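Local coordinates for protein histone-lysine N-methyltransferase, H3 lysine-9 specific SUVH6 (PDB 6A5K) that transfers methyl groups from S-adenosylmethionine to histone H3 in Arabidopsis, probably linking this chromatin mark to non-CG DNA methylation, at residues A[314-319]-A[342-347]; A[20-25]-A[319-324]. The protein carries 1 engineered substitution. All coordinates share one frame; numbering follows the deposited sequence.

Interaction 1 (A[314-319]-A[342-347]). With ZN (zinc ion), chain C.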
ATOM      1  N   ILE A 314      18.227   7.698   9.108  1.00 25.00           N
ATOM      2  CA  ILE A 314      17.366   8.214   8.050  1.00 19.51           C
ATOM      3  C   ILE A 314      16.064   7.428   8.037  1.00 17.39           C
ATOM      4  O   ILE A 314      16.082   6.223   7.790  1.00 23.57           O
ATOM      5  CB  ILE A 314      18.038   8.081   6.659  1.00 29.89           C
ATOM      6  CG1 ILE A 314      19.456   8.644   6.685  1.00 32.22           C
ATOM      7  CG2 ILE A 314      17.205   8.770   5.590  1.00 32.53           C
ATOM      8  CD1 ILE A 314      19.499  10.120   6.919  1.00 26.67           C
ATOM      9  N   PRO A 315      14.930   8.092   8.304  1.00 20.31           N
ATOM     10  CA  PRO A 315      13.669   7.346   8.418  1.00 14.92           C
ATOM     11  C   PRO A 315      13.044   6.947   7.075  1.00 17.17           C
ATOM     12  O   PRO A 315      11.978   6.332   7.064  1.00 17.55           O
ATOM     13  CB  PRO A 315      12.757   8.322   9.170  1.00 19.93           C
ATOM     14  CG  PRO A 315      13.299   9.667   8.834  1.00 25.03           C
ATOM     15  CD  PRO A 315      14.785   9.492   8.741  1.00 20.14           C
ATOM     16  N   TYR A 316      13.687   7.308   5.969  1.00 14.60           N
ATOM     17  CA  TYR A 316      13.242   6.888   4.645  1.00 17.25           C
ATOM     18  C   TYR A 316      14.332   6.055   3.986  1.00 18.69           C
ATOM     19  O   TYR A 316      15.510   6.244   4.268  1.00 18.38           O
ATOM     20  CB  TYR A 316      12.918   8.096   3.753  1.00 16.91           C
ATOM     21  CG  TYR A 316      11.806   9.000   4.247  1.00 19.45           C
ATOM     22  CD1 TYR A 316      10.467   8.637   4.106  1.00 17.59           C
ATOM     23  CD2 TYR A 316      12.094  10.236   4.824  1.00 16.35           C
ATOM     24  CE1 TYR A 316       9.447   9.472   4.548  1.00 16.90           C
ATOM     25  CE2 TYR A 316      11.079  11.075   5.269  1.00 16.69           C
ATOM     26  CZ  TYR A 316       9.763  10.690   5.130  1.00 18.15           C
ATOM     27  OH  TYR A 316       8.758  11.529   5.574  1.00 16.74           O
ATOM     28  N   ASN A 317      13.951   5.145   3.094  1.00 16.62           N
ATOM     29  CA  ASN A 317      14.935   4.527   2.214  1.00 15.87           C
ATOM     30  C   ASN A 317      15.284   5.490   1.083  1.00 19.24           C
ATOM     31  O   ASN A 317      14.612   6.498   0.888  1.00 19.63           O
ATOM     32  CB  ASN A 317      14.428   3.196   1.647  1.00 14.33           C
ATOM     33  CG  ASN A 317      14.357   2.106   2.701  1.00 19.70           C
ATOM     34  OD1 ASN A 317      13.298   1.533   2.944  1.00 16.51           O
ATOM     35  ND2 ASN A 317      15.489   1.825   3.340  1.00 14.82           N
ATOM     36  N   PHE A 318      16.321   5.168   0.321  1.00 21.34           N
ATOM     37  CA  PHE A 318      16.780   6.076  -0.727  1.00 21.70           C
ATOM     38  C   PHE A 318      15.757   6.215  -1.860  1.00 25.34           C
ATOM     39  O   PHE A 318      15.843   7.147  -2.663  1.00 27.91           O
ATOM     40  CB  PHE A 318      18.124   5.614  -1.294  1.00 20.92           C
ATOM     41  CG  PHE A 318      19.294   5.847  -0.369  1.00 24.85           C
ATOM     42  CD1 PHE A 318      19.107   6.395   0.892  1.00 24.75           C
ATOM     43  CD2 PHE A 318      20.580   5.525  -0.771  1.00 31.63           C
ATOM     44  CE1 PHE A 318      20.180   6.605   1.739  1.00 28.70           C
ATOM     45  CE2 PHE A 318      21.663   5.738   0.070  1.00 36.03           C
ATOM     46  CZ  PHE A 318      21.460   6.280   1.329  1.00 32.61           C
ATOM     47  N   ASP A 319      14.788   5.303  -1.920  1.00 20.92           N
ATOM     48  CA  ASP A 319      13.771   5.363  -2.967  1.00 19.76           C
ATOM     49  C   ASP A 319      12.525   6.149  -2.532  1.00 24.01           C
ATOM     50  O   ASP A 319      11.513   6.163  -3.233  1.00 26.68           O
ATOM     51  CB  ASP A 319      13.394   3.940  -3.422  1.00 22.35           C
ATOM     52  CG  ASP A 319      12.677   3.125  -2.338  1.00 22.33           C
ATOM     53  OD1 ASP A 319      12.537   3.585  -1.189  1.00 22.39           O
ATOM     54  OD2 ASP A 319      12.258   1.993  -2.649  1.00 28.36           O
ATOM     55  N   CYS A 342      17.210  15.483  -1.524  1.00 27.39           N
ATOM     56  CA  CYS A 342      17.632  14.938  -0.237  1.00 27.50           C
ATOM     57  C   CYS A 342      16.714  13.822   0.224  1.00 23.36           C
ATOM     58  O   CYS A 342      15.492  13.932   0.124  1.00 23.11           O
ATOM     59  CB  CYS A 342      17.677  16.022   0.841  1.00 24.14           C
ATOM     60  SG  CYS A 342      18.078  15.343   2.477  1.00 22.76           S
ATOM     61  N   TYR A 343      17.313  12.753   0.734  1.00 25.36           N
ATOM     62  CA  TYR A 343      16.556  11.593   1.199  1.00 22.02           C
ATOM     63  C   TYR A 343      15.593  11.966   2.326  1.00 21.89           C
ATOM     64  O   TYR A 343      14.598  11.278   2.568  1.00 21.42           O
ATOM     65  CB  TYR A 343      17.524  10.498   1.647  1.00 21.78           C
ATOM     66  CG  TYR A 343      18.414  10.004   0.521  1.00 25.10           C
ATOM     67  CD1 TYR A 343      17.867   9.587  -0.686  1.00 24.47           C
ATOM     68  CD2 TYR A 343      19.799   9.974   0.659  1.00 25.86           C
ATOM     69  CE1 TYR A 343      18.673   9.134  -1.724  1.00 23.55           C
ATOM     70  CE2 TYR A 343      20.614   9.520  -0.374  1.00 28.60           C
ATOM     71  CZ  TYR A 343      20.040   9.103  -1.559  1.00 24.12           C
ATOM     72  OH  TYR A 343      20.831   8.655  -2.583  1.00 30.26           O
ATOM     73  N   LEU A 344      15.894  13.070   3.003  1.00 24.17           N
ATOM     74  CA  LEU A 344      15.032  13.585   4.058  1.00 22.54           C
ATOM     75  C   LEU A 344      14.058  14.654   3.560  1.00 22.89           C
ATOM     76  O   LEU A 344      13.569  15.460   4.343  1.00 22.47           O
ATOM     77  CB  LEU A 344      15.873  14.161   5.197  1.00 19.13           C
ATOM     78  CG  LEU A 344      16.692  13.162   6.008  1.00 28.37           C
ATOM     79  CD1 LEU A 344      17.457  13.890   7.110  1.00 32.59           C
ATOM     80  CD2 LEU A 344      15.773  12.095   6.589  1.00 19.73           C
ATOM     81  N   ARG A 345      13.797  14.681   2.258  1.00 20.62           N
ATOM     82  CA  ARG A 345      12.745  15.542   1.726  1.00 20.02           C
ATOM     83  C   ARG A 345      11.760  14.687   0.944  1.00 19.90           C
ATOM     84  O   ARG A 345      12.021  14.306  -0.192  1.00 20.26           O
ATOM     85  CB  ARG A 345      13.318  16.650   0.837  1.00 19.34           C
ATOM     86  CG  ARG A 345      14.241  17.623   1.546  1.00 20.58           C
ATOM     87  CD  ARG A 345      14.686  18.709   0.570  1.00 22.13           C
ATOM     88  NE  ARG A 345      15.766  19.545   1.083  1.00 24.42           N
ATOM     89  CZ  ARG A 345      15.573  20.670   1.760  1.00 29.62           C
ATOM     90  NH1 ARG A 345      14.336  21.069   2.036  1.00 31.76           N
ATOM     91  NH2 ARG A 345      16.614  21.383   2.178  1.00 31.42           N
ATOM     92  N   VAL A 346      10.634  14.370   1.569  1.00 19.60           N
ATOM     93  CA  VAL A 346       9.652  13.489   0.946  1.00 20.29           C
ATOM     94  C   VAL A 346       8.251  14.100   0.984  1.00 17.62           C
ATOM     95  O   VAL A 346       7.745  14.551  -0.045  1.00 21.10           O
ATOM     96  CB  VAL A 346       9.633  12.095   1.622  1.00 17.80           C
ATOM     97  CG1 VAL A 346       8.567  11.208   0.984  1.00 18.91           C
ATOM     98  CG2 VAL A 346      10.999  11.435   1.524  1.00 16.95           C
ATOM     99  N   THR A 347       7.629  14.128   2.162  1.00 18.19           N
ATOM    100  CA  THR A 347       6.241  14.581   2.266  1.00 15.10           C
ATOM    101  C   THR A 347       6.098  16.074   1.946  1.00 22.25           C
ATOM    102  O   THR A 347       5.022  16.532   1.553  1.00 20.88           O
ATOM    103  CB  THR A 347       5.635  14.304   3.677  1.00 15.09           C
ATOM    104  OG1 THR A 347       6.288  15.108   4.672  1.00 16.03           O
ATOM    105  CG2 THR A 347       5.786  12.850   4.039  1.00 13.36           C
TER
HETATM  106 ZN    ZN C 802      18.871  17.177   3.813  1.00 32.52          ZN
HETATM  107  O   HOH W   1      14.034   9.421   0.707  1.00 19.38           O
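The backbone O of Tyr343 accepts a hydrogen bond from a water 2.7 Å away, and that water donates its other hydrogen to Asn317 O at 3.0 Å, so one solvent molecule ties the two loops together. Beside this bridge the Phe318 and Tyr343 rings form an offset stack, centroids 3.8 Å apart and planes only 3° from parallel, with Tyr343 CZ lying over Phe318 CG. Were Tyr343 an alanine, that face of Phe318 would probably lose its flat partner and a gap would open between the loops. Further along, Val346 CG2 makes a CH-pi contact, 3.5 Å from the Tyr316 centroid and almost on the ring normal; with CG1 anti to the backbone N (chi1 178°), CG2 is the branch set over the ring. Leu344 CD2 reaches the edge of the same ring and packs against Pro315 CD at 3.5 Å. Cys342, at the head of a type I turn, binds zinc through SG, 2.4 Å away, alongside Cys296, Cys332 and Cys338 in the pre-SET cysteine cluster; SG also accepts from Leu344 N. Around this buried contact, Ile314 and Leu344 touch helix 305-309, while Tyr316 packs on Ile329 of strand 328-330 and Phe481 of strand 477-482.

Interaction 2 (A[20-25]-A[319-324])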
ATOM      1  N   VAL A  20      10.957  -5.803   7.428  1.00 16.20           N
ATOM      2  CA  VAL A  20      12.291  -6.389   7.526  1.00 17.65           C
ATOM      3  C   VAL A  20      13.155  -6.071   6.297  1.00 20.24           C
ATOM      4  O   VAL A  20      14.329  -5.701   6.437  1.00 18.34           O
ATOM      5  CB  VAL A  20      12.208  -7.920   7.721  1.00 17.08           C
ATOM      6  CG1 VAL A  20      13.603  -8.547   7.662  1.00 19.70           C
ATOM      7  CG2 VAL A  20      11.528  -8.230   9.049  1.00 14.66           C
ATOM      8  N   CYS A  21      12.579  -6.215   5.101  1.00 14.23           N
ATOM      9  CA  CYS A  21      13.273  -5.817   3.871  1.00 15.31           C
ATOM     10  C   CYS A  21      13.840  -4.397   3.960  1.00 19.59           C
ATOM     11  O   CYS A  21      15.026  -4.156   3.682  1.00 20.70           O
ATOM     12  CB  CYS A  21      12.335  -5.887   2.659  1.00 17.97           C
ATOM     13  SG  CYS A  21      11.933  -7.544   2.072  1.00 18.28           S
ATOM     14  N   ARG A  22      12.985  -3.452   4.337  1.00 16.35           N
ATOM     15  CA  ARG A  22      13.381  -2.050   4.306  1.00 16.57           C
ATOM     16  C   ARG A  22      14.285  -1.683   5.481  1.00 16.84           C
ATOM     17  O   ARG A  22      15.047  -0.718   5.399  1.00 17.30           O
ATOM     18  CB  ARG A  22      12.141  -1.158   4.256  1.00 21.62           C
ATOM     19  CG  ARG A  22      11.411  -1.284   2.910  1.00 22.83           C
ATOM     20  CD  ARG A  22      10.502  -0.099   2.602  1.00 25.32           C
ATOM     21  NE  ARG A  22      10.088  -0.097   1.199  1.00 20.60           N
ATOM     22  CZ  ARG A  22      10.784   0.461   0.213  1.00 23.72           C
ATOM     23  NH1 ARG A  22      11.937   1.066   0.471  1.00 16.87           N
ATOM     24  NH2 ARG A  22      10.332   0.414  -1.035  1.00 23.70           N
ATOM     25  N   LYS A  23      14.229  -2.453   6.562  1.00 15.21           N
ATOM     26  CA  LYS A  23      15.180  -2.239   7.654  1.00 20.05           C
ATOM     27  C   LYS A  23      16.577  -2.741   7.261  1.00 21.88           C
ATOM     28  O   LYS A  23      17.596  -2.107   7.567  1.00 22.64           O
ATOM     29  CB  LYS A  23      14.701  -2.921   8.937  1.00 26.46           C
ATOM     30  CG  LYS A  23      15.693  -2.828  10.095  1.00 36.29           C
ATOM     31  CD  LYS A  23      15.912  -1.390  10.555  1.00 40.89           C
ATOM     32  CE  LYS A  23      14.612  -0.733  10.995  1.00 40.24           C
ATOM     33  NZ  LYS A  23      14.859   0.541  11.731  1.00 40.49           N
ATOM     34  N   ILE A  24      16.627  -3.880   6.576  1.00 22.14           N
ATOM     35  CA  ILE A  24      17.901  -4.383   6.068  1.00 23.01           C
ATOM     36  C   ILE A  24      18.488  -3.380   5.071  1.00 21.96           C
ATOM     37  O   ILE A  24      19.690  -3.059   5.107  1.00 22.27           O
ATOM     38  CB  ILE A  24      17.748  -5.761   5.396  1.00 22.54           C
ATOM     39  CG1 ILE A  24      17.321  -6.812   6.421  1.00 25.72           C
ATOM     40  CG2 ILE A  24      19.053  -6.188   4.728  1.00 22.99           C
ATOM     41  CD1 ILE A  24      16.968  -8.153   5.798  1.00 24.01           C
ATOM     42  N   LEU A  25      17.628  -2.869   4.196  1.00 19.24           N
ATOM     43  CA  LEU A  25      18.060  -1.885   3.209  1.00 20.29           C
ATOM     44  C   LEU A  25      18.538  -0.605   3.889  1.00 20.51           C
ATOM     45  O   LEU A  25      19.523  -0.005   3.468  1.00 21.89           O
ATOM     46  CB  LEU A  25      16.929  -1.579   2.223  1.00 23.86           C
ATOM     47  CG  LEU A  25      17.259  -0.609   1.084  1.00 24.25           C
ATOM     48  CD1 LEU A  25      18.319  -1.201   0.165  1.00 22.51           C
ATOM     49  CD2 LEU A  25      16.005  -0.276   0.295  1.00 24.15           C
ATOM     50  N   ASP A 319      14.788   5.303  -1.920  1.00 20.92           N
ATOM     51  CA  ASP A 319      13.771   5.363  -2.967  1.00 19.76           C
ATOM     52  C   ASP A 319      12.525   6.149  -2.532  1.00 24.01           C
ATOM     53  O   ASP A 319      11.513   6.163  -3.233  1.00 26.68           O
ATOM     54  CB  ASP A 319      13.394   3.940  -3.422  1.00 22.35           C
ATOM     55  CG  ASP A 319      12.677   3.125  -2.338  1.00 22.33           C
ATOM     56  OD1 ASP A 319      12.537   3.585  -1.189  1.00 22.39           O
ATOM     57  OD2 ASP A 319      12.258   1.993  -2.649  1.00 28.36           O
ATOM     58  N   GLY A 320      12.606   6.808  -1.378  1.00 20.75           N
ATOM     59  CA  GLY A 320      11.534   7.681  -0.931  1.00 20.52           C
ATOM     60  C   GLY A 320      10.497   7.050  -0.016  1.00 19.05           C
ATOM     61  O   GLY A 320       9.711   7.750   0.611  1.00 19.01           O
ATOM     62  N   ALA A 321      10.483   5.725   0.061  1.00 17.88           N
ATOM     63  CA  ALA A 321       9.542   5.040   0.937  1.00 17.02           C
ATOM     64  C   ALA A 321       9.955   5.158   2.402  1.00 16.45           C
ATOM     65  O   ALA A 321      11.143   5.114   2.722  1.00 18.04           O
ATOM     66  CB  ALA A 321       9.427   3.569   0.538  1.00 14.15           C
ATOM     67  N   ILE A 322       8.971   5.302   3.286  1.00 12.98           N
ATOM     68  CA  ILE A 322       9.227   5.327   4.723  1.00 12.32           C
ATOM     69  C   ILE A 322       9.653   3.923   5.173  1.00 21.10           C
ATOM     70  O   ILE A 322       9.120   2.918   4.698  1.00 15.22           O
ATOM     71  CB  ILE A 322       7.977   5.813   5.514  1.00 16.29           C
ATOM     72  CG1 ILE A 322       8.318   6.123   6.967  1.00 10.75           C
ATOM     73  CG2 ILE A 322       6.819   4.807   5.434  1.00 10.98           C
ATOM     74  CD1 ILE A 322       7.107   6.661   7.752  1.00 15.29           C
ATOM     75  N   VAL A 323      10.648   3.850   6.050  1.00 16.35           N
ATOM     76  CA  VAL A 323      11.124   2.554   6.525  1.00 18.42           C
ATOM     77  C   VAL A 323      10.083   1.928   7.453  1.00 18.69           C
ATOM     78  O   VAL A 323       9.795   0.730   7.379  1.00 17.65           O
ATOM     79  CB  VAL A 323      12.477   2.683   7.258  1.00 21.64           C
ATOM     80  CG1 VAL A 323      12.903   1.345   7.849  1.00 22.22           C
ATOM     81  CG2 VAL A 323      13.552   3.229   6.308  1.00 19.38           C
ATOM     82  N   GLY A 324       9.519   2.758   8.322  1.00 19.55           N
ATOM     83  CA  GLY A 324       8.486   2.334   9.243  1.00 17.54           C
ATOM     84  C   GLY A 324       7.975   3.534  10.009  1.00 20.10           C
ATOM     85  O   GLY A 324       8.645   4.572  10.070  1.00 15.72           O
TER
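An Asx turn in the pre-SET region meets the long N-terminal helix 5-29 here, joined to it by a salt bridge between Arg22 and Asp319. Asp319 OD1 accepts from Ala321 N at 3.2 Å, which closes the turn and helps fix the carboxylate; the donor comes from above the carboxylate plane. Arg22 runs extended from CG to NE and brings its guanidinium to the turn. The main bond goes from Arg22 NH2 to Asp319 OD2, 3.0 Å long with an N-H...O angle of 158°, using the syn lone pair of OD2 and lying in the guanidinium plane. The guanidinium and carboxylate planes are turned 43° against each other, and Arg22 NH1 makes weak bonds to both oxygens of Asp319, the shorter being 3.1 Å to Asp319 OD1. A stronger partner for NH1 is Asn317 OD1, so the charged group is held from two places on the same loop. At the backbone of the same arginine, the methyl CG1 of Val323 packs against Arg22 O at 3.9 Å and also meets Lys23 CE; the amine of Lys23 bonds to Gln26. Elsewhere the helix leans on helices 44-54 and 412-420. Over the centre of one guanidinium face sits the methyl of Ala321, its CB 3.4 Å from Arg22 CZ.

Overall arrangement
Both contacts hold the loop between helix 305-309 and strand 328-330; Asp319 lies at the junction of the two segments but makes its contact only in interaction 2. Interaction 1 is buried and largely apolar and aromatic, with one bridging water, and fastens the loop to the chain leaving the zinc cluster, next to strand 477-482. Interaction 2 is only partly buried and chiefly ionic; it ties the loop's continuation to helix 5-29, nearly 300 residues earlier in sequence. The centres lie about 10 Å apart, and the two contacts touch directly: Pro315 O pairs with Val323 N, and the Tyr316 ring packs on Ile322. The loop thus joins the N-terminal helix to the zinc-bound pre-SET region.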